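Sensory transduction histidine kinase, putative (Borrelia burgdorferi, PDB 5BWJ) probably serves as a membrane-bound hybrid sensor kinase that autophosphorylates on histidine, its periplasmic Venus flytrap domain, the part in this structure, sensing small molecules. Local coordinates at residues B[84-96]-B[147-159]. Numbering follows the deposited sequence.
Sequences ELARSISILFFKN and LKNDKVDYIYGDC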
loop_
_atom_site.group_PDB
_atom_site.type_symbol
_atom_site.label_atom_id
_atom_site.label_comp_id
_atom_site.label_asym_id
_atom_site.label_seq_id
_atom_site.Cartn_x
_atom_site.Cartn_y
_atom_site.Cartn_z
ATOM N N GLU B 84 -15.159 -2.525 0.758
ATOM C CA GLU B 84 -13.829 -1.946 0.626
ATOM C C GLU B 84 -12.786 -3.042 0.420
ATOM O O GLU B 84 -12.766 -4.035 1.149
ATOM C CB GLU B 84 -13.494 -1.112 1.865
ATOM C CG GLU B 84 -12.111 -0.485 1.861
ATOM C CD GLU B 84 -11.868 0.377 3.088
ATOM O OE1 GLU B 84 -12.750 1.194 3.427
ATOM O OE2 GLU B 84 -10.799 0.232 3.718
ATOM N N LEU B 85 -11.924 -2.854 -0.573
ATOM C CA LEU B 85 -10.896 -3.838 -0.895
ATOM C C LEU B 85 -9.558 -3.461 -0.267
ATOM O O LEU B 85 -8.850 -4.314 0.266
ATOM C CB LEU B 85 -10.752 -3.973 -2.410
ATOM C CG LEU B 85 -9.698 -4.959 -2.917
ATOM C CD1 LEU B 85 -9.884 -6.342 -2.305
ATOM C CD2 LEU B 85 -9.754 -5.038 -4.432
ATOM N N ALA B 86 -9.219 -2.180 -0.336
ATOM C CA ALA B 86 -7.991 -1.679 0.265
ATOM C C ALA B 86 -8.023 -0.158 0.328
ATOM O O ALA B 86 -8.939 0.475 -0.199
ATOM C CB ALA B 86 -6.778 -2.150 -0.520
ATOM N N ARG B 87 -7.014 0.414 0.978
ATOM C CA ARG B 87 -6.908 1.859 1.131
ATOM C C ARG B 87 -5.666 2.391 0.429
ATOM O O ARG B 87 -4.668 1.684 0.294
ATOM C CB ARG B 87 -6.866 2.239 2.612
ATOM C CG ARG B 87 -8.226 2.325 3.282
ATOM C CD ARG B 87 -8.079 2.674 4.755
ATOM N NE ARG B 87 -9.290 3.278 5.310
ATOM C CZ ARG B 87 -10.286 2.602 5.877
ATOM N NH1 ARG B 87 -11.338 3.257 6.352
ATOM N NH2 ARG B 87 -10.243 1.279 5.973
ATOM N N SER B 88 -5.741 3.644 -0.007
ATOM C CA SER B 88 -4.605 4.328 -0.610
ATOM C C SER B 88 -4.498 5.747 -0.062
ATOM O O SER B 88 -5.392 6.224 0.638
ATOM C CB SER B 88 -4.739 4.361 -2.134
ATOM O OG SER B 88 -4.789 3.052 -2.674
ATOM N N ILE B 89 -3.390 6.408 -0.381
ATOM C CA ILE B 89 -3.194 7.808 -0.039
ATOM C C ILE B 89 -3.014 8.602 -1.326
ATOM O O ILE B 89 -2.234 8.217 -2.197
ATOM C CB ILE B 89 -1.973 8.009 0.886
ATOM C CG1 ILE B 89 -2.164 7.214 2.182
ATOM C CG2 ILE B 89 -1.767 9.497 1.186
ATOM C CD1 ILE B 89 -0.990 7.284 3.153
ATOM N N SER B 90 -3.753 9.699 -1.455
ATOM C CA SER B 90 -3.616 10.571 -2.612
ATOM C C SER B 90 -2.320 11.365 -2.504
ATOM O O SER B 90 -2.055 11.992 -1.480
ATOM C CB SER B 90 -4.815 11.516 -2.725
ATOM O OG SER B 90 -4.821 12.460 -1.668
ATOM N N ILE B 91 -1.518 11.334 -3.563
ATOM C CA ILE B 91 -0.229 12.018 -3.567
ATOM C C ILE B 91 -0.026 12.796 -4.860
ATOM O O ILE B 91 -0.326 12.311 -5.955
ATOM C CB ILE B 91 0.937 11.014 -3.363
ATOM C CG1 ILE B 91 1.016 10.619 -1.884
ATOM C CG2 ILE B 91 2.276 11.610 -3.831
ATOM C CD1 ILE B 91 2.154 9.676 -1.530
ATOM N N LEU B 92 0.471 14.020 -4.713
ATOM C CA LEU B 92 0.882 14.827 -5.849
ATOM C C LEU B 92 2.355 14.548 -6.134
ATOM O O LEU B 92 3.223 14.901 -5.334
ATOM C CB LEU B 92 0.650 16.315 -5.570
ATOM C CG LEU B 92 0.801 17.257 -6.765
ATOM C CD1 LEU B 92 -0.311 17.027 -7.780
ATOM C CD2 LEU B 92 0.814 18.704 -6.306
ATOM N N PHE B 93 2.624 13.896 -7.263
ATOM C CA PHE B 93 3.986 13.528 -7.650
ATOM C C PHE B 93 4.594 14.512 -8.644
ATOM O O PHE B 93 3.878 15.165 -9.400
ATOM C CB PHE B 93 4.009 12.131 -8.274
ATOM C CG PHE B 93 3.831 11.013 -7.291
ATOM C CD1 PHE B 93 4.849 10.672 -6.416
ATOM C CD2 PHE B 93 2.659 10.279 -7.267
ATOM C CE1 PHE B 93 4.690 9.634 -5.522
ATOM C CE2 PHE B 93 2.496 9.240 -6.374
ATOM C CZ PHE B 93 3.514 8.916 -5.501
ATOM N N PHE B 94 5.922 14.596 -8.648
ATOM C CA PHE B 94 6.645 15.333 -9.682
ATOM C C PHE B 94 8.041 14.742 -9.850
ATOM O O PHE B 94 8.481 13.932 -9.035
ATOM C CB PHE B 94 6.722 16.826 -9.348
ATOM C CG PHE B 94 7.460 17.135 -8.077
ATOM C CD1 PHE B 94 6.802 17.127 -6.858
ATOM C CD2 PHE B 94 8.809 17.449 -8.100
ATOM C CE1 PHE B 94 7.478 17.416 -5.687
ATOM C CE2 PHE B 94 9.491 17.738 -6.933
ATOM C CZ PHE B 94 8.823 17.722 -5.725
ATOM N N LYS B 95 8.726 15.142 -10.915
ATOM C CA LYS B 95 10.024 14.570 -11.259
ATOM C C LYS B 95 11.181 15.276 -10.556
ATOM O O LYS B 95 11.052 16.418 -10.116
ATOM C CB LYS B 95 10.239 14.628 -12.774
ATOM C CG LYS B 95 9.346 13.688 -13.568
ATOM C CD LYS B 95 9.332 14.044 -15.052
ATOM C CE LYS B 95 10.730 14.030 -15.659
ATOM N NZ LYS B 95 10.703 14.313 -17.120
ATOM N N ASN B 96 12.312 14.581 -10.467
ATOM C CA ASN B 96 13.534 15.139 -9.899
ATOM C C ASN B 96 13.383 15.485 -8.424
ATOM O O ASN B 96 14.358 15.471 -7.672
ATOM C CB ASN B 96 13.960 16.385 -10.681
ATOM N N LEU B 147 3.810 12.902 -17.487
ATOM C CA LEU B 147 4.771 13.535 -16.593
ATOM C C LEU B 147 6.183 13.347 -17.127
ATOM O O LEU B 147 6.964 14.296 -17.192
ATOM C CB LEU B 147 4.661 12.956 -15.179
ATOM C CG LEU B 147 5.621 13.538 -14.138
ATOM C CD1 LEU B 147 5.316 15.006 -13.880
ATOM C CD2 LEU B 147 5.562 12.743 -12.842
ATOM N N LYS B 148 6.501 12.112 -17.503
ATOM C CA LYS B 148 7.814 11.777 -18.045
ATOM C C LYS B 148 8.144 12.630 -19.266
ATOM O O LYS B 148 9.276 13.085 -19.429
ATOM C CB LYS B 148 7.870 10.292 -18.415
ATOM C CG LYS B 148 9.219 9.817 -18.946
ATOM C CD LYS B 148 10.302 9.908 -17.884
ATOM C CE LYS B 148 11.613 9.313 -18.375
ATOM N NZ LYS B 148 12.667 9.333 -17.321
ATOM N N ASN B 149 7.145 12.844 -20.118
ATOM C CA ASN B 149 7.333 13.593 -21.357
ATOM C C ASN B 149 7.050 15.084 -21.186
ATOM O O ASN B 149 6.888 15.809 -22.167
ATOM C CB ASN B 149 6.440 13.015 -22.457
ATOM C CG ASN B 149 6.784 11.577 -22.791
ATOM O OD1 ASN B 149 7.938 11.161 -22.689
ATOM N ND2 ASN B 149 5.779 10.807 -23.195
ATOM N N ASP B 150 6.984 15.529 -19.936
ATOM C CA ASP B 150 6.841 16.949 -19.614
ATOM C C ASP B 150 5.576 17.564 -20.213
ATOM O O ASP B 150 5.543 18.756 -20.520
ATOM C CB ASP B 150 8.073 17.723 -20.090
ATOM C CG ASP B 150 9.354 17.240 -19.435
ATOM O OD1 ASP B 150 9.378 17.115 -18.193
ATOM O OD2 ASP B 150 10.334 16.979 -20.164
ATOM N N LYS B 151 4.538 16.752 -20.380
ATOM C CA LYS B 151 3.239 17.259 -20.809
ATOM C C LYS B 151 2.535 17.916 -19.624
ATOM O O LYS B 151 1.766 18.864 -19.791
ATOM C CB LYS B 151 2.378 16.134 -21.388
ATOM N N VAL B 152 2.811 17.399 -18.428
ATOM C CA VAL B 152 2.307 17.976 -17.186
ATOM C C VAL B 152 3.452 18.149 -16.195
ATOM O O VAL B 152 4.492 17.502 -16.318
ATOM C CB VAL B 152 1.208 17.100 -16.547
ATOM C CG1 VAL B 152 -0.012 17.031 -17.453
ATOM C CG2 VAL B 152 1.736 15.702 -16.255
ATOM N N ASP B 153 3.254 19.026 -15.216
ATOM C CA ASP B 153 4.259 19.284 -14.190
ATOM C C ASP B 153 4.064 18.361 -12.992
ATOM O O ASP B 153 5.034 17.938 -12.358
ATOM C CB ASP B 153 4.199 20.745 -13.739
ATOM C CG ASP B 153 4.522 21.715 -14.860
ATOM O OD1 ASP B 153 5.470 21.448 -15.625
ATOM O OD2 ASP B 153 3.823 22.744 -14.976
ATOM N N TYR B 154 2.806 18.059 -12.688
ATOM C CA TYR B 154 2.460 17.211 -11.551
ATOM C C TYR B 154 1.397 16.190 -11.935
ATOM O O TYR B 154 0.570 16.447 -12.811
ATOM C CB TYR B 154 1.958 18.063 -10.382
ATOM C CG TYR B 154 2.918 19.147 -9.951
ATOM C CD1 TYR B 154 2.922 20.389 -10.575
ATOM C CD2 TYR B 154 3.818 18.932 -8.918
ATOM C CE1 TYR B 154 3.798 21.383 -10.183
ATOM C CE2 TYR B 154 4.699 19.920 -8.519
ATOM C CZ TYR B 154 4.684 21.142 -9.155
ATOM O OH TYR B 154 5.560 22.126 -8.759
ATOM N N ILE B 155 1.424 15.032 -11.280
ATOM C CA ILE B 155 0.351 14.053 -11.412
ATOM C C ILE B 155 -0.212 13.746 -10.028
ATOM O O ILE B 155 0.512 13.772 -9.034
ATOM C CB ILE B 155 0.826 12.754 -12.099
ATOM C CG1 ILE B 155 1.974 12.114 -11.313
ATOM C CG2 ILE B 155 1.234 13.051 -13.539
ATOM C CD1 ILE B 155 2.458 10.790 -11.878
ATOM N N TYR B 156 -1.509 13.462 -9.982
ATOM C CA TYR B 156 -2.224 13.265 -8.729
ATOM C C TYR B 156 -2.977 11.941 -8.753
ATOM O O TYR B 156 -3.788 11.701 -9.645
ATOM C CB TYR B 156 -3.186 14.431 -8.498
ATOM C CG TYR B 156 -3.782 14.495 -7.114
ATOM C CD1 TYR B 156 -2.979 14.696 -6.000
ATOM C CD2 TYR B 156 -5.152 14.378 -6.922
ATOM C CE1 TYR B 156 -3.522 14.764 -4.731
ATOM C CE2 TYR B 156 -5.704 14.446 -5.655
ATOM C CZ TYR B 156 -4.884 14.639 -4.565
ATOM O OH TYR B 156 -5.427 14.707 -3.304
ATOM N N GLY B 157 -2.705 11.077 -7.780
ATOM C CA GLY B 157 -3.358 9.783 -7.731
ATOM C C GLY B 157 -2.797 8.820 -6.703
ATOM O O GLY B 157 -2.250 9.227 -5.675
ATOM N N ASP B 158 -2.937 7.532 -7.000
ATOM C CA ASP B 158 -2.584 6.463 -6.072
ATOM C C ASP B 158 -1.099 6.474 -5.714
ATOM O O ASP B 158 -0.241 6.504 -6.595
ATOM C CB ASP B 158 -2.964 5.110 -6.674
ATOM C CG ASP B 158 -2.758 3.964 -5.708
ATOM O OD1 ASP B 158 -1.652 3.386 -5.700
ATOM O OD2 ASP B 158 -3.701 3.645 -4.954
ATOM N N CYS B 159 -0.809 6.427 -4.415
ATOM C CA CYS B 159 0.563 6.544 -3.921
ATOM C C CYS B 159 1.454 5.396 -4.378
ATOM O O CYS B 159 2.611 5.611 -4.740
ATOM C CB CYS B 159 0.581 6.616 -2.388
ATOM S SG CYS B 159 -0.127 5.174 -1.541
#
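Leu92 lays its CD1 methyl against CB of Tyr154 (3.6 Å), and the same methyl reaches CB of Tyr156, so one branched side chain bridges two tyrosines of the partner strand. Beneath it the backbones of 84-94 and 154-156 run antiparallel at 161°, joined by paired N-H...O bonds between Phe93 and Ile155 and between Ile91 and Gly157. Phe93 and Ile155 meet on the sheet face away from Leu92, CB of Phe93 lying 3.7 Å from CG1 of Ile155. With CG anti to its carbonyl carbon (chi1 -74°), the Phe93 ring swings back along its own strand: CG2 of Ile91 sits over the centre of one face, while the carbonyl oxygens of Asp158 and Cys159 approach the edge.

Past the corner at Gly157 the contact is mixed: Cys159 CB packs against CD1 of Ile91 (3.5 Å), while Ser88 OG donates to Asp158 OD2 (2.6 Å), nearly in line with the C-O bond, and Asp158 OD1 caps Thr161 N at the start of helix 161-169. At the far end Lys95 slides past Leu147, bends at chi3 (57°), and brings NZ to Lys148 O (3.0 Å) and, through a salt bridge whose hydrogen bond is weak, to Asp150 OD1 (3.3 Å). Asp150 is the C-prime residue of the Schellman motif closing helix 140-148. Strand 154-156, parallel to 114-117 on its other edge, thus joins the long strand 79-94 to one lobe of the Venus flytrap fold.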